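Local coordinates for protein argininosuccinate lyase (Chelativorans sp., PDB 6RXA) that works as a C-N lyase (EDDS lyase) of the aspartase/fumarase superfamily and probably can split argininosuccinate into fumarate and L-arginine, at residues Leu115-Lys120 / Ala233-Val238; Glu140-Lys145 / His170-Ile175; Leu150-Val155 / Ile166-Tyr171; Asn194-Gly199 / Leu219-Leu224; Asp372-Arg377 / Ile423-Asp428. The protein carries 2 engineered substitutions. All blocks are in the same frame, centred on the assembly; numbering follows the deposited sequence. Where two conformers were deposited one is given.

Contact 1: residues Leu115-Lys120 / Ala233-Val238; sequences LANAGK and AGWDHV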
# COMPACT_ATOMS: atom_id res chain seq x y z
N LEU A 115 29.28 3.11 5.48
CA LEU A 115 29.08 4.47 5.96
C LEU A 115 27.61 4.87 5.86
O LEU A 115 27.02 5.39 6.82
CB LEU A 115 29.94 5.44 5.14
CG LEU A 115 29.63 6.93 5.30
CD1 LEU A 115 30.01 7.41 6.69
CD2 LEU A 115 30.37 7.75 4.25
N ALA A 116 27.00 4.65 4.69
CA ALA A 116 25.62 5.05 4.48
C ALA A 116 24.68 4.31 5.42
O ALA A 116 23.80 4.92 6.02
CB ALA A 116 25.21 4.80 3.02
N ASN A 117 24.86 2.99 5.56
CA ASN A 117 23.97 2.22 6.42
C ASN A 117 24.11 2.69 7.87
O ASN A 117 23.10 2.86 8.57
CB ASN A 117 24.30 0.73 6.30
CG ASN A 117 23.17 -0.18 6.80
OD1 ASN A 117 23.05 -0.47 7.99
ND2 ASN A 117 22.38 -0.70 5.86
N ALA A 118 25.34 2.94 8.31
CA ALA A 118 25.58 3.38 9.69
C ALA A 118 25.03 4.78 9.94
O ALA A 118 24.42 5.04 10.99
CB ALA A 118 27.07 3.34 10.01
N GLY A 119 25.26 5.72 9.01
CA GLY A 119 24.76 7.07 9.21
C GLY A 119 23.24 7.12 9.27
O GLY A 119 22.66 7.85 10.08
N LYS A 120 22.58 6.36 8.39
CA LYS A 120 21.12 6.29 8.42
C LYS A 120 20.64 5.73 9.75
O LYS A 120 19.66 6.22 10.33
CB LYS A 120 20.60 5.41 7.28
CG LYS A 120 19.05 5.22 7.22
CD LYS A 120 18.35 6.47 6.66
CE LYS A 120 16.83 6.45 6.75
NZ LYS A 120 16.23 5.45 5.83
N ALA A 233 23.37 -4.86 3.16
CA ALA A 233 22.11 -5.23 2.53
C ALA A 233 20.92 -5.12 3.48
O ALA A 233 19.78 -4.94 3.01
CB ALA A 233 22.19 -6.67 2.01
N GLY A 234 21.17 -5.19 4.78
CA GLY A 234 20.08 -5.18 5.75
C GLY A 234 19.34 -3.86 5.77
O GLY A 234 19.94 -2.78 5.88
N TRP A 235 18.01 -3.94 5.69
CA TRP A 235 17.14 -2.77 5.61
C TRP A 235 15.85 -3.02 6.37
O TRP A 235 14.95 -2.17 6.33
CB TRP A 235 16.83 -2.49 4.15
CG TRP A 235 16.55 -1.05 3.79
CD1 TRP A 235 15.37 -0.52 3.39
CD2 TRP A 235 17.51 0.01 3.72
NE1 TRP A 235 15.52 0.82 3.09
CE2 TRP A 235 16.83 1.17 3.29
CE3 TRP A 235 18.87 0.09 4.01
CZ2 TRP A 235 17.46 2.40 3.16
CZ3 TRP A 235 19.50 1.31 3.85
CH2 TRP A 235 18.80 2.45 3.44
N ASP A 236 15.71 -4.16 7.05
CA ASP A 236 14.41 -4.49 7.63
C ASP A 236 14.06 -3.52 8.75
O ASP A 236 12.88 -3.29 9.01
CB ASP A 236 14.40 -5.92 8.17
CG ASP A 236 14.36 -6.98 7.09
OD1 ASP A 236 14.40 -6.65 5.89
OD2 ASP A 236 14.24 -8.17 7.49
N HIS A 237 15.07 -2.98 9.44
CA HIS A 237 14.85 -1.99 10.49
C HIS A 237 14.23 -0.71 9.94
O HIS A 237 13.48 -0.03 10.66
CB HIS A 237 16.18 -1.67 11.19
CG HIS A 237 17.26 -1.18 10.27
ND1 HIS A 237 17.84 -1.99 9.31
CD2 HIS A 237 17.87 0.02 10.15
CE1 HIS A 237 18.75 -1.31 8.65
NE2 HIS A 237 18.80 -0.09 9.15
N VAL A 238 14.51 -0.37 8.68
CA VAL A 238 13.90 0.80 8.07
C VAL A 238 12.42 0.55 7.80
O VAL A 238 11.55 1.38 8.11
CB VAL A 238 14.67 1.19 6.79
CG1 VAL A 238 14.11 2.44 6.16
CG2 VAL A 238 16.16 1.37 7.11
O HOH W 1 20.37 1.89 7.74
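One direct hydrogen bond joins Asn117 to the turn ahead of helix 236-262: ND2 of Asn117 donates to O of Gly234 over 3.2 Å. It is a well-formed bond, with an N-H...O angle of 159°, and the donor lies in the plane of the Gly234 carbonyl, while that oxygen lies in the plane of the Asn117 amide. The side chain reaches it with CG anti to the backbone N (chi1 -161°), and its other end, OD1, is held by Arg121. A second polar link runs through a water, which donates to O of Asn117 at 3.0 Å and meets NE2 of His237 at 2.9 Å, at the edge of the imidazole and in its plane.

The other approaches are looser and are not hydrogen bonds. ND2 of Asn117 also sits at the edge of the Trp235 ring, 4.0 Å from CZ3, with amide and indole planes 66° apart. CG2 of Val238 lies over the centre of one face of the indole, whose NE1 is bonded to O of Val325.

A sodium ion lies about 4 Å from the side chain of His237, and the ligand-binding Asn113 about 7 Å from that of Asn117. The arrangement is that of a helix packed on a helix start in the long helical bundle of the superfamily, close to the substrate site.

Contact 2: residues Glu140-Lys145 / His170-Ile175; sequences EAVVHK and HYLMAI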
# COMPACT_ATOMS: atom_id res chain seq x y z
N GLU A 140 1.45 10.54 28.86
CA GLU A 140 1.32 11.32 30.09
C GLU A 140 0.05 12.16 30.06
O GLU A 140 -0.71 12.19 31.03
CB GLU A 140 2.54 12.22 30.30
CG GLU A 140 3.78 11.49 30.77
CD GLU A 140 5.01 12.37 30.80
OE1 GLU A 140 4.92 13.53 30.33
OE2 GLU A 140 6.07 11.90 31.27
N ALA A 141 -0.18 12.87 28.95
CA ALA A 141 -1.37 13.71 28.86
C ALA A 141 -2.65 12.89 28.96
O ALA A 141 -3.61 13.31 29.62
CB ALA A 141 -1.34 14.51 27.56
N VAL A 142 -2.67 11.71 28.34
CA VAL A 142 -3.83 10.82 28.36
C VAL A 142 -4.11 10.34 29.78
O VAL A 142 -5.26 10.39 30.25
CB VAL A 142 -3.57 9.65 27.40
CG1 VAL A 142 -4.53 8.49 27.63
CG2 VAL A 142 -3.64 10.13 25.95
N VAL A 143 -3.09 9.84 30.48
CA VAL A 143 -3.29 9.29 31.81
C VAL A 143 -3.64 10.39 32.81
O VAL A 143 -4.52 10.22 33.66
CB VAL A 143 -2.04 8.50 32.25
CG1 VAL A 143 -2.17 8.06 33.70
CG2 VAL A 143 -1.83 7.30 31.37
N HIS A 144 -2.95 11.53 32.72
CA HIS A 144 -3.21 12.62 33.65
C HIS A 144 -4.61 13.20 33.44
O HIS A 144 -5.28 13.57 34.40
CB HIS A 144 -2.10 13.67 33.54
CG HIS A 144 -0.73 13.11 33.78
ND1 HIS A 144 0.42 13.84 33.61
CD2 HIS A 144 -0.33 11.88 34.18
CE1 HIS A 144 1.47 13.09 33.89
NE2 HIS A 144 1.04 11.89 34.24
N LYS A 145 -5.07 13.24 32.18
CA LYS A 145 -6.45 13.63 31.90
C LYS A 145 -7.43 12.61 32.46
O LYS A 145 -8.43 12.98 33.09
CB LYS A 145 -6.63 13.80 30.38
CG LYS A 145 -7.94 14.46 29.94
CD LYS A 145 -7.98 15.96 30.20
CE LYS A 145 -9.09 16.62 29.40
NZ LYS A 145 -9.02 18.10 29.51
N HIS A 170 -12.18 6.03 31.86
CA HIS A 170 -12.09 4.67 31.34
C HIS A 170 -11.70 4.66 29.87
O HIS A 170 -10.85 3.87 29.44
CB HIS A 170 -13.44 3.99 31.57
CG HIS A 170 -13.54 2.61 31.00
ND1 HIS A 170 -14.38 2.31 29.96
CD2 HIS A 170 -12.92 1.46 31.34
CE1 HIS A 170 -14.27 1.03 29.67
NE2 HIS A 170 -13.39 0.49 30.50
N TYR A 171 -12.33 5.52 29.06
CA TYR A 171 -12.00 5.61 27.65
C TYR A 171 -10.52 5.95 27.45
O TYR A 171 -9.81 5.31 26.66
CB TYR A 171 -12.90 6.65 26.95
CG TYR A 171 -12.55 6.77 25.48
CD1 TYR A 171 -11.55 7.62 25.06
CD2 TYR A 171 -13.18 5.99 24.53
CE1 TYR A 171 -11.19 7.71 23.75
CE2 TYR A 171 -12.83 6.07 23.19
CZ TYR A 171 -11.83 6.93 22.80
OH TYR A 171 -11.45 7.03 21.48
N LEU A 172 -10.04 6.99 28.14
CA LEU A 172 -8.65 7.42 27.99
C LEU A 172 -7.68 6.31 28.37
O LEU A 172 -6.61 6.20 27.78
CB LEU A 172 -8.40 8.69 28.79
CG LEU A 172 -9.11 9.91 28.18
CD1 LEU A 172 -9.13 11.07 29.18
CD2 LEU A 172 -8.43 10.34 26.89
N MET A 173 -8.05 5.45 29.32
CA MET A 173 -7.14 4.37 29.68
C MET A 173 -7.07 3.29 28.61
O MET A 173 -6.09 2.54 28.59
CB MET A 173 -7.46 3.82 31.07
CG MET A 173 -7.19 4.86 32.16
SD MET A 173 -5.59 5.68 32.08
CE MET A 173 -4.50 4.32 32.47
N ALA A 174 -8.04 3.20 27.69
CA ALA A 174 -7.84 2.35 26.53
C ALA A 174 -6.70 2.88 25.69
O ALA A 174 -5.83 2.12 25.23
CB ALA A 174 -9.13 2.29 25.69
N ILE A 175 -6.67 4.20 25.48
CA ILE A 175 -5.59 4.83 24.73
C ILE A 175 -4.26 4.60 25.43
O ILE A 175 -3.26 4.27 24.79
CB ILE A 175 -5.90 6.32 24.50
CG1 ILE A 175 -7.28 6.51 23.85
CG2 ILE A 175 -4.79 6.96 23.69
CD1 ILE A 175 -7.45 5.86 22.50
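Val142 is wedged against Leu172 and Ile175, its CG1 doing most of the touching. That methyl lies 3.1 Å from the backbone O of Leu172, a close approach, and 4.0 Å from CB of Ile175. With chi1 at 165°, CG1 stands anti to the backbone N and CG2 anti to the carbonyl carbon, which puts both branches against the facing helix; CG2 meets CG2 of Ile175 at 4.1 Å.

Two pairs flank this wedge. CD1 of Leu172 rests on the aliphatic root of Lys145, 3.7 Å from CG. CG2 of Val143 meets the end of Met173 at 4.2 Å from SD and 4.1 Å from CE. Although CB of Val143 is directed away from the other helix, the Met173 chain, bent at chi2 (-48°) and chi3, curls round to meet it.

The next shell fixes these groups from outside. Lys145 turns its tip away, and NZ donates to the carbonyl oxygens of Leu349 and Arg347, so its apolar part is left beside Leu172. Met173 is also packed by Ile458 and Ala461 of helix 451-500, and Ile175 by Tyr318 of a neighbouring subunit.

Every contact across the pair is apolar or a carbon-oxygen approach. The short helix segments come within 8.7 Å axis to axis, and their directions differ by 158°, so they run nearly antiparallel. This is side-by-side packing of neighbouring, sequence-consecutive helices in the central bundle of the aspartase/fumarase fold, away from the ligand-binding residues.

Contact 3: residues Leu150-Val155 / Ile166-Tyr171; sequences LDTVMV and ITLGHY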
# COMPACT_ATOMS: atom_id res chain seq x y z
N LEU A 150 -12.62 10.34 36.48
CA LEU A 150 -13.12 9.06 36.95
C LEU A 150 -14.63 9.07 37.15
O LEU A 150 -15.25 8.00 37.17
CB LEU A 150 -12.46 8.71 38.29
CG LEU A 150 -10.95 8.51 38.25
CD1 LEU A 150 -10.39 8.30 39.65
CD2 LEU A 150 -10.58 7.34 37.35
N ASP A 151 -15.21 10.26 37.34
CA ASP A 151 -16.64 10.41 37.57
C ASP A 151 -17.37 11.00 36.37
O ASP A 151 -18.54 11.35 36.48
CB ASP A 151 -16.91 11.33 38.77
CG ASP A 151 -16.39 10.77 40.08
OD1 ASP A 151 -16.34 9.53 40.23
OD2 ASP A 151 -16.03 11.57 40.96
N THR A 152 -16.69 11.16 35.24
CA THR A 152 -17.29 11.81 34.07
C THR A 152 -18.04 10.76 33.26
O THR A 152 -17.54 10.21 32.27
CB THR A 152 -16.22 12.52 33.25
OG1 THR A 152 -15.58 13.50 34.08
CG2 THR A 152 -16.81 13.21 32.05
N VAL A 153 -19.27 10.48 33.69
CA VAL A 153 -20.08 9.45 33.03
C VAL A 153 -20.41 9.87 31.60
O VAL A 153 -20.76 11.03 31.33
CB VAL A 153 -21.33 9.15 33.86
CG1 VAL A 153 -22.22 10.37 33.98
CG2 VAL A 153 -22.12 7.99 33.24
N MET A 154 -20.30 8.92 30.68
CA MET A 154 -20.57 9.17 29.27
C MET A 154 -20.76 7.81 28.62
O MET A 154 -20.42 6.78 29.21
CB MET A 154 -19.42 9.91 28.60
CG MET A 154 -18.18 9.05 28.37
SD MET A 154 -16.87 9.96 27.51
CE MET A 154 -15.84 8.60 26.94
N VAL A 155 -21.30 7.80 27.41
CA VAL A 155 -21.47 6.53 26.71
C VAL A 155 -20.21 6.18 25.93
O VAL A 155 -19.48 7.04 25.43
CB VAL A 155 -22.72 6.52 25.80
CG1 VAL A 155 -23.95 6.92 26.58
CG2 VAL A 155 -22.52 7.43 24.60
N ILE A 166 -19.88 4.37 30.40
CA ILE A 166 -18.52 4.29 30.92
C ILE A 166 -18.20 5.64 31.55
O ILE A 166 -19.10 6.41 31.90
CB ILE A 166 -17.52 3.93 29.81
CG1 ILE A 166 -17.53 4.99 28.71
CG2 ILE A 166 -17.82 2.56 29.23
CD1 ILE A 166 -16.25 5.02 27.87
N THR A 167 -16.91 5.95 31.68
CA THR A 167 -16.48 7.30 32.03
C THR A 167 -15.42 7.74 31.04
O THR A 167 -14.78 6.92 30.37
CB THR A 167 -15.89 7.37 33.44
OG1 THR A 167 -14.65 6.64 33.45
CG2 THR A 167 -16.84 6.80 34.46
N LEU A 168 -15.21 9.05 30.94
CA LEU A 168 -14.13 9.56 30.11
C LEU A 168 -12.78 9.01 30.56
O LEU A 168 -11.92 8.70 29.72
CB LEU A 168 -14.16 11.09 30.09
CG LEU A 168 -13.06 11.80 29.30
CD1 LEU A 168 -13.04 11.34 27.84
CD2 LEU A 168 -13.24 13.30 29.39
N GLY A 169 -12.57 8.87 31.87
CA GLY A 169 -11.34 8.26 32.34
C GLY A 169 -11.13 6.85 31.82
O GLY A 169 -10.02 6.48 31.43
N HIS A 170 -12.18 6.03 31.86
CA HIS A 170 -12.09 4.67 31.34
C HIS A 170 -11.70 4.66 29.87
O HIS A 170 -10.85 3.87 29.44
CB HIS A 170 -13.44 3.99 31.57
CG HIS A 170 -13.54 2.61 31.00
ND1 HIS A 170 -14.38 2.31 29.96
CD2 HIS A 170 -12.92 1.46 31.34
CE1 HIS A 170 -14.27 1.03 29.67
NE2 HIS A 170 -13.39 0.49 30.50
N TYR A 171 -12.33 5.52 29.06
CA TYR A 171 -12.00 5.61 27.65
C TYR A 171 -10.52 5.95 27.45
O TYR A 171 -9.81 5.31 26.66
CB TYR A 171 -12.90 6.65 26.95
CG TYR A 171 -12.55 6.77 25.48
CD1 TYR A 171 -11.55 7.62 25.06
CD2 TYR A 171 -13.18 5.99 24.53
CE1 TYR A 171 -11.19 7.71 23.75
CE2 TYR A 171 -12.83 6.07 23.19
CZ TYR A 171 -11.83 6.93 22.80
OH TYR A 171 -11.45 7.03 21.48
O HOH W 2 -14.02 5.78 35.98
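Met154 CE abuts Tyr171 at the root of its phenol, 3.5 Å from CB, and approaches the ring itself obliquely. The ring forms an edge-to-face pair with Trp262, and its OH bonds to Glu258. The other flat group, the imidazole of His170, has CD1 of Ile166 at its edge, in plane. That same CD1 is 3.7 Å from CE of Met154. The methionine gets there with CG lodged between backbone N and carbonyl carbon (chi1 73°) and an extended chain beyond, which carries SD past CB of Leu168 at 3.9 Å.

The backbones are paired around this core. Met154 and Ile166 form an antiparallel hydrogen-bonded pair: N of Ile166 gives to O of Met154 at 2.7 Å, almost in line with the carbonyl, whereas N of Met154 stands above the plane of the Ile166 carbonyl, 45° out of it. Leu168 N donates to O of Thr152 at 2.9 Å.

Thr167 ends the strand and N-caps helix 168-193, its OG1 accepting from N of His170 at 3.0 Å; a water that accepts from OG1 donates to O of Leu150. The whole is a beta hairpin, 153-158 with 161-167, passing directly into a capped helix; Thr158, at its far end, binds fumarate.

Contact 4: residues Asn194-Gly199 / Leu219-Leu224; sequences NLCPLG and LGFDGL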
# COMPACT_ATOMS: atom_id res chain seq x y z
N ASN A 194 19.98 0.04 16.76
CA ASN A 194 21.20 0.44 17.45
C ASN A 194 22.28 -0.65 17.40
O ASN A 194 22.87 -1.03 18.41
CB ASN A 194 20.90 0.85 18.88
CG ASN A 194 22.03 1.66 19.47
OD1 ASN A 194 22.80 2.27 18.74
ND2 ASN A 194 22.14 1.67 20.79
N LEU A 195 22.55 -1.11 16.19
CA LEU A 195 23.60 -2.07 15.88
C LEU A 195 24.47 -1.49 14.78
O LEU A 195 23.96 -0.90 13.83
CB LEU A 195 22.97 -3.38 15.39
CG LEU A 195 22.07 -4.11 16.38
CD1 LEU A 195 21.40 -5.29 15.69
CD2 LEU A 195 22.89 -4.59 17.56
N CYS A 196 25.79 -1.64 14.92
CA CYS A 196 26.73 -0.95 14.04
C CYS A 196 27.15 -1.84 12.87
O CYS A 196 27.71 -2.93 13.11
CB CYS A 196 27.96 -0.55 14.83
SG CYS A 196 29.05 0.51 13.87
N PRO A 197 26.96 -1.41 11.63
CA PRO A 197 27.42 -2.20 10.47
C PRO A 197 28.81 -1.83 9.98
O PRO A 197 29.29 -2.44 9.02
CB PRO A 197 26.38 -1.85 9.40
CG PRO A 197 26.09 -0.39 9.69
CD PRO A 197 26.13 -0.26 11.21
N LEU A 198 29.47 -0.85 10.59
CA LEU A 198 30.78 -0.44 10.13
C LEU A 198 31.78 -1.58 10.27
O LEU A 198 31.78 -2.32 11.26
CB LEU A 198 31.24 0.78 10.92
CG LEU A 198 30.45 2.02 10.51
CD1 LEU A 198 30.62 3.11 11.54
CD2 LEU A 198 30.86 2.51 9.12
N GLY A 199 32.64 -1.71 9.27
CA GLY A 199 33.54 -2.84 9.14
C GLY A 199 33.12 -3.81 8.07
O GLY A 199 33.93 -4.63 7.63
N LEU A 219 30.61 5.32 18.60
CA LEU A 219 29.41 5.88 17.99
C LEU A 219 28.14 5.52 18.76
O LEU A 219 27.04 5.76 18.26
CB LEU A 219 29.29 5.42 16.53
CG LEU A 219 30.41 5.94 15.63
CD1 LEU A 219 30.42 5.17 14.33
CD2 LEU A 219 30.25 7.43 15.35
N GLY A 220 28.28 4.97 19.96
CA GLY A 220 27.12 4.72 20.81
C GLY A 220 26.29 3.51 20.49
O GLY A 220 25.22 3.34 21.09
N PHE A 221 26.71 2.66 19.56
CA PHE A 221 25.94 1.46 19.25
C PHE A 221 26.08 0.44 20.37
O PHE A 221 27.09 0.41 21.09
CB PHE A 221 26.41 0.86 17.94
CG PHE A 221 26.03 1.66 16.72
CD1 PHE A 221 24.77 1.54 16.16
CD2 PHE A 221 26.95 2.50 16.10
CE1 PHE A 221 24.43 2.25 15.02
CE2 PHE A 221 26.61 3.20 14.96
CZ PHE A 221 25.34 3.07 14.42
N ASP A 222 25.07 -0.42 20.51
CA ASP A 222 25.02 -1.42 21.57
C ASP A 222 25.50 -2.80 21.14
O ASP A 222 25.58 -3.71 21.97
CB ASP A 222 23.61 -1.52 22.15
CG ASP A 222 23.21 -0.29 22.95
OD1 ASP A 222 24.11 0.34 23.54
OD2 ASP A 222 22.01 0.04 22.98
N GLY A 223 25.84 -2.97 19.87
CA GLY A 223 26.29 -4.25 19.34
C GLY A 223 26.56 -4.05 17.87
O GLY A 223 26.43 -2.94 17.35
N LEU A 224 26.95 -5.14 17.20
CA LEU A 224 27.28 -5.11 15.79
C LEU A 224 26.17 -5.74 14.95
O LEU A 224 25.45 -6.63 15.41
CB LEU A 224 28.55 -5.92 15.51
CG LEU A 224 29.82 -5.44 16.21
CD1 LEU A 224 30.98 -6.30 15.80
CD2 LEU A 224 30.09 -3.97 15.92
O HOH W 3 23.74 3.08 23.28
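Phe221 leans its ring on the backbone of Asn194-Cys196. Its CB lies 3.8 Å from CB of Cys196, and CG moves closer to the same atom, which sits over one ring face, offset toward the rim, in a CH-pi contact. CD1 then reaches both OD1 of Asn194 and C of Leu195 at 3.3 Å, and CE1 comes to 3.4 Å from O of Leu195. On the other flank CD2 meets CB of Cys196 at 3.5 Å, and SG of Cys196 lies obliquely beside CD2 and CE2, a sulfur-aromatic contact.

This ring follows the Schellman turn that ends helix 212-218, with Gly220 at positive phi as its C-prime residue; from there the chain returns beside 194-196. Cys196 N donates to O of Gly223 at 2.8 Å, and Asp222 N to O of Asn194 at 3.1 Å. The buried N of Gly223, between them, has no partner in the model.

Asn194, with CG anti to its own N (chi1 -162°), gives ND2 to OD2 of Asp222 at 2.7 Å, a weak bond at 124°, the amide and carboxylate planes being 70° apart. A water joins ND2 to O of Gly220 and OD1 of Asp222. Arg125 bonds to OD1 of Asn194 and to O of Leu219, and makes a cation-pi contact with Phe221.

Contact 5: residues Asp372-Arg377 / Ile423-Asp428; sequences DMLVRR and INVSAD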
# COMPACT_ATOMS: atom_id res chain seq x y z
N ASP A 372 -29.67 -7.81 32.12
CA ASP A 372 -28.95 -8.60 33.10
C ASP A 372 -29.75 -8.72 34.39
O ASP A 372 -29.71 -9.76 35.07
CB ASP A 372 -27.61 -7.95 33.43
CG ASP A 372 -26.54 -8.19 32.37
OD1 ASP A 372 -26.54 -9.24 31.71
OD2 ASP A 372 -25.66 -7.32 32.22
N MET A 373 -30.49 -7.66 34.74
CA MET A 373 -31.30 -7.69 35.95
C MET A 373 -32.40 -8.74 35.85
O MET A 373 -32.67 -9.46 36.82
CB MET A 373 -31.89 -6.30 36.21
CG MET A 373 -32.69 -6.17 37.50
SD MET A 373 -34.40 -6.67 37.28
CE MET A 373 -35.08 -5.19 36.53
N LEU A 374 -33.06 -8.84 34.69
CA LEU A 374 -34.09 -9.85 34.53
C LEU A 374 -33.51 -11.25 34.71
O LEU A 374 -34.07 -12.08 35.43
CB LEU A 374 -34.77 -9.73 33.17
CG LEU A 374 -35.43 -8.40 32.83
CD1 LEU A 374 -36.13 -8.50 31.47
CD2 LEU A 374 -36.38 -7.96 33.91
N VAL A 375 -32.38 -11.53 34.05
CA VAL A 375 -31.72 -12.83 34.20
C VAL A 375 -31.40 -13.09 35.66
O VAL A 375 -31.68 -14.17 36.20
CB VAL A 375 -30.45 -12.87 33.33
CG1 VAL A 375 -29.65 -14.13 33.62
CG2 VAL A 375 -30.82 -12.79 31.86
N ARG A 376 -30.80 -12.11 36.33
CA ARG A 376 -30.34 -12.30 37.70
C ARG A 376 -31.51 -12.43 38.67
O ARG A 376 -31.45 -13.24 39.60
CB ARG A 376 -29.45 -11.11 38.09
CG ARG A 376 -28.67 -11.28 39.37
CD ARG A 376 -27.84 -10.02 39.68
NE ARG A 376 -26.78 -9.79 38.70
CZ ARG A 376 -26.75 -8.80 37.81
NH1 ARG A 376 -27.74 -7.92 37.73
NH2 ARG A 376 -25.72 -8.70 36.97
N ARG A 377 -32.58 -11.66 38.46
CA ARG A 377 -33.68 -11.63 39.42
C ARG A 377 -34.67 -12.76 39.22
O ARG A 377 -35.13 -13.36 40.20
CB ARG A 377 -34.41 -10.28 39.34
CG ARG A 377 -33.59 -9.10 39.84
CD ARG A 377 -33.58 -9.01 41.37
NE ARG A 377 -34.89 -8.66 41.90
CZ ARG A 377 -35.17 -8.56 43.20
NH1 ARG A 377 -34.23 -8.80 44.11
NH2 ARG A 377 -36.40 -8.24 43.59
N ILE A 423 -43.63 -10.34 34.50
CA ILE A 423 -42.31 -10.70 35.02
C ILE A 423 -42.19 -10.12 36.42
O ILE A 423 -42.60 -8.99 36.69
CB ILE A 423 -41.18 -10.24 34.08
CG1 ILE A 423 -39.83 -10.73 34.60
CG2 ILE A 423 -41.20 -8.74 33.90
CD1 ILE A 423 -38.85 -11.16 33.50
N ASN A 424 -41.60 -10.92 37.32
CA ASN A 424 -41.62 -10.62 38.75
C ASN A 424 -40.41 -9.78 39.14
O ASN A 424 -39.44 -10.25 39.74
CB ASN A 424 -41.68 -11.93 39.54
CG ASN A 424 -42.50 -11.80 40.81
OD1 ASN A 424 -43.55 -11.16 40.83
ND2 ASN A 424 -42.02 -12.42 41.88
N VAL A 425 -40.48 -8.50 38.77
CA VAL A 425 -39.47 -7.51 39.15
C VAL A 425 -40.19 -6.25 39.61
O VAL A 425 -41.32 -5.97 39.22
CB VAL A 425 -38.48 -7.18 38.00
CG1 VAL A 425 -37.74 -8.45 37.56
CG2 VAL A 425 -39.20 -6.54 36.84
N SER A 426 -39.50 -5.47 40.44
CA SER A 426 -40.08 -4.30 41.07
C SER A 426 -39.70 -3.03 40.32
O SER A 426 -38.77 -3.00 39.51
CB SER A 426 -39.60 -4.18 42.52
OG SER A 426 -38.22 -3.87 42.55
N ALA A 427 -40.43 -1.96 40.64
CA ALA A 427 -40.10 -0.64 40.10
C ALA A 427 -38.69 -0.22 40.51
O ALA A 427 -37.98 0.42 39.73
CB ALA A 427 -41.13 0.38 40.59
N ASP A 428 -38.27 -0.57 41.73
CA ASP A 428 -36.93 -0.19 42.17
C ASP A 428 -35.86 -0.99 41.45
O ASP A 428 -34.77 -0.47 41.20
CB ASP A 428 -36.80 -0.36 43.68
CG ASP A 428 -37.48 0.75 44.46
OD1 ASP A 428 -37.68 1.85 43.90
OD2 ASP A 428 -37.81 0.53 45.65
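Val425 points CG1 at helix 367-378 because chi1 of -59° sets that methyl opposite its own carbonyl carbon, while Met373, with CG anti to the backbone N (chi1 -176°) and bends at chi2 and chi3, folds its thioether toward that methyl. SD of Met373 lies 3.8 Å from CG1 of Val425, the two side chains crossing obliquely. Leu374 comes from the next position on the helix: its CD2 stands 3.9 Å from the same Val425 methyl and 4.1 Å from CD1 of Ile423, each time at about a right angle. CB of Arg377 closes the group, 4.2 Å from CG1 of Val425.

One methyl thus touches three residues of the helix. The polar ends are used elsewhere: Arg377 NH2 forms a salt bridge with OD2 of Asp429, and Ser426, the N-cap of helix 427-434, uses OG to take the backbone N of Asp429.

The contact joins helix 367-378 to the loop leading into helix 427-434, within the argininosuccinate lyase C-terminal region and away from the ligand-binding residues. Between the two segments every contact is apolar, so the fit of the side chains probably sets how they meet, and the Arg377-Asp429 pair beside them adds a polar tie.

Contacts 1 to 4 lie in the lyase region of the chain and contact 5 in the argininosuccinate lyase C-terminal region. Along the chain contacts 2, 3 and 4 are nested inside the loop closed by contact 1, and contact 5 follows. Contacts 1 and 2 both use helix 112-147 yet have centres 36 Å apart, showing how that long helix spans the bundle. Contacts 2 and 3 share His170 and Tyr171 and helix 168-193. Contacts 1 and 4 touch, Asn117 and Ala118 packing on Pro197 and Leu198, near the substrate-binding residues. Contact 5 is 65 Å from contact 1, centre to centre, on the opposite side of the chain's centre; all five meet the second subunit.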